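Local coordinates for protein ubiquitin-conjugating enzyme E2, putative (Plasmodium falciparum, PDB 2Q0V) that probably takes part in ubiquitin transfer as a UBC-fold protein related to the E2 variants of the UEV/UBE2V group, at residues Val38-Ser43 / Ser131-Met136. Residues are numbered along the deposited sequence; the frame is centred on the assembly and turned at random.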
loop_
_atom_site.group_PDB
_atom_site.type_symbol
_atom_site.label_atom_id
_atom_site.label_comp_id
_atom_site.label_asym_id
_atom_site.label_seq_id
_atom_site.Cartn_x
_atom_site.Cartn_y
_atom_site.Cartn_z
ATOM N N VAL A 38 -11.123 -1.292 6.181
ATOM C CA VAL A 38 -11.263 0.052 5.624
ATOM C C VAL A 38 -12.002 -0.223 4.343
ATOM O O VAL A 38 -13.115 -0.764 4.452
ATOM C CB VAL A 38 -9.927 0.748 5.485
ATOM C CG1 VAL A 38 -9.437 1.141 6.857
ATOM C CG2 VAL A 38 -8.945 -0.168 4.833
ATOM N N SER A 39 -11.449 0.066 3.167
ATOM C CA SER A 39 -12.122 -0.345 1.954
ATOM C C SER A 39 -11.877 -1.840 1.739
ATOM O O SER A 39 -11.088 -2.482 2.498
ATOM C CB SER A 39 -11.697 0.460 0.720
ATOM O OG SER A 39 -10.324 0.387 0.419
ATOM N N GLU A 40 -12.542 -2.390 0.738
ATOM C CA GLU A 40 -12.414 -3.812 0.400
ATOM C C GLU A 40 -11.175 -4.125 -0.465
ATOM O O GLU A 40 -10.757 -3.308 -1.289
ATOM C CB GLU A 40 -13.712 -4.298 -0.308
ATOM C CG GLU A 40 -13.771 -3.991 -1.784
ATOM C CD GLU A 40 -15.157 -4.189 -2.472
ATOM O OE1 GLU A 40 -16.226 -4.384 -1.840
ATOM O OE2 GLU A 40 -15.167 -4.106 -3.707
ATOM N N GLY A 41 -10.508 -5.247 -0.284
ATOM C CA GLY A 41 -10.260 -5.930 0.937
ATOM C C GLY A 41 -8.794 -5.526 1.050
ATOM O O GLY A 41 -7.906 -6.064 0.355
ATOM N N VAL A 42 -8.573 -4.464 1.825
ATOM C CA VAL A 42 -7.246 -4.044 2.196
ATOM C C VAL A 42 -7.283 -3.817 3.687
ATOM O O VAL A 42 -8.319 -3.539 4.265
ATOM C CB VAL A 42 -6.716 -2.765 1.452
ATOM C CG1 VAL A 42 -6.921 -2.834 -0.062
ATOM C CG2 VAL A 42 -7.290 -1.477 2.047
ATOM N N SER A 43 -6.139 -3.996 4.319
ATOM C CA SER A 43 -5.977 -3.537 5.674
ATOM C C SER A 43 -4.605 -2.874 5.786
ATOM O O SER A 43 -3.724 -3.066 4.934
ATOM C CB SER A 43 -6.161 -4.683 6.637
ATOM O OG SER A 43 -5.062 -5.544 6.523
ATOM N N SER A 131 -4.990 0.952 -5.358
ATOM C CA SER A 131 -4.338 0.942 -6.670
ATOM C C SER A 131 -3.686 -0.361 -7.035
ATOM O O SER A 131 -3.709 -0.748 -8.199
ATOM C CB SER A 131 -3.315 2.060 -6.758
ATOM O OG SER A 131 -4.017 3.252 -6.958
ATOM N N LEU A 132 -3.072 -1.006 -6.049
ATOM C CA LEU A 132 -2.444 -2.307 -6.244
ATOM C C LEU A 132 -3.471 -3.408 -6.486
ATOM O O LEU A 132 -3.283 -4.256 -7.358
ATOM C CB LEU A 132 -1.514 -2.638 -5.072
ATOM C CG LEU A 132 -0.202 -1.813 -5.032
ATOM C CD1 LEU A 132 0.553 -2.072 -3.694
ATOM C CD2 LEU A 132 0.672 -2.122 -6.227
ATOM N N ARG A 133 -4.591 -3.356 -5.771
ATOM C CA ARG A 133 -5.634 -4.316 -6.030
ATOM C C ARG A 133 -6.270 -4.126 -7.417
ATOM O O ARG A 133 -6.691 -5.089 -8.024
ATOM C CB ARG A 133 -6.692 -4.261 -4.944
ATOM C CG ARG A 133 -7.104 -5.604 -4.522
ATOM C CD ARG A 133 -7.584 -5.638 -3.084
ATOM N NE ARG A 133 -9.022 -5.496 -3.090
ATOM C CZ ARG A 133 -9.891 -6.404 -3.524
ATOM N NH1 ARG A 133 -11.174 -6.109 -3.497
ATOM N NH2 ARG A 133 -9.506 -7.584 -3.961
ATOM N N GLN A 134 -6.308 -2.893 -7.923
ATOM C CA GLN A 134 -6.862 -2.632 -9.255
ATOM C C GLN A 134 -5.944 -3.046 -10.371
ATOM O O GLN A 134 -6.398 -3.511 -11.407
ATOM C CB GLN A 134 -7.280 -1.177 -9.387
ATOM C CG GLN A 134 -8.520 -0.904 -8.495
ATOM C CD GLN A 134 -9.836 -1.236 -9.198
ATOM O OE1 GLN A 134 -9.964 -1.093 -10.423
ATOM N NE2 GLN A 134 -10.809 -1.644 -8.434
ATOM N N GLU A 135 -4.645 -2.893 -10.141
ATOM C CA GLU A 135 -3.637 -3.396 -11.048
ATOM C C GLU A 135 -3.746 -4.890 -11.334
ATOM O O GLU A 135 -3.309 -5.326 -12.390
ATOM C CB GLU A 135 -2.240 -3.115 -10.496
ATOM C CG GLU A 135 -1.786 -1.698 -10.738
ATOM C CD GLU A 135 -1.854 -1.290 -12.190
ATOM O OE1 GLU A 135 -1.032 -1.805 -12.999
ATOM O OE2 GLU A 135 -2.727 -0.442 -12.518
ATOM N N MET A 136 -4.281 -5.657 -10.381
ATOM C CA MET A 136 -4.447 -7.096 -10.521
ATOM C C MET A 136 -5.474 -7.423 -11.590
ATOM O O MET A 136 -5.391 -8.482 -12.204
ATOM C CB MET A 136 -4.897 -7.724 -9.209
ATOM C CG MET A 136 -3.837 -7.837 -8.164
ATOM S SD MET A 136 -4.685 -8.199 -6.652
ATOM C CE MET A 136 -3.216 -8.559 -5.657
#
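In the ubiquitin-conjugating (UBC) fold a four-stranded antiparallel sheet packs on helices, and here Arg133 of helix 125-135 reaches the turn Glu40-Gly41, just before the edge strand 42-46. The peptide bond between Glu40 and Gly41 is modelled as cis, and it is this bond that the guanidinium meets. Arg133 NE donates a weak hydrogen bond to Glu40 O (3.3 Å, N-H...O angle 155°), with the oxygen at the guanidinium edge, near its plane. Gly41 N lies still nearer to Arg133 NE, at 3.2 Å, but both are donors, so the detail of this non-proline cis turn is doubtful. Gly41 CA lies over one face of the group, while Gly41 O approaches Arg133 CD at 3.5 Å. A bend in the arginine chain at chi3 (95°) brings NE to Glu40 O. Val42 CG1 lies 4.2 Å from Arg133 CD, the two side chains crossing obliquely. The Glu40 side chain crosses that of Arg133 at about a right angle, its OE2 4.5 Å from NH1, beyond a salt bridge. Arg133 is thus held mainly by the bond from NH2 to Phe62 O on strand 56-62, with Glu40 O a weak addition and the Glu40 carboxylate probably adding only long-range attraction.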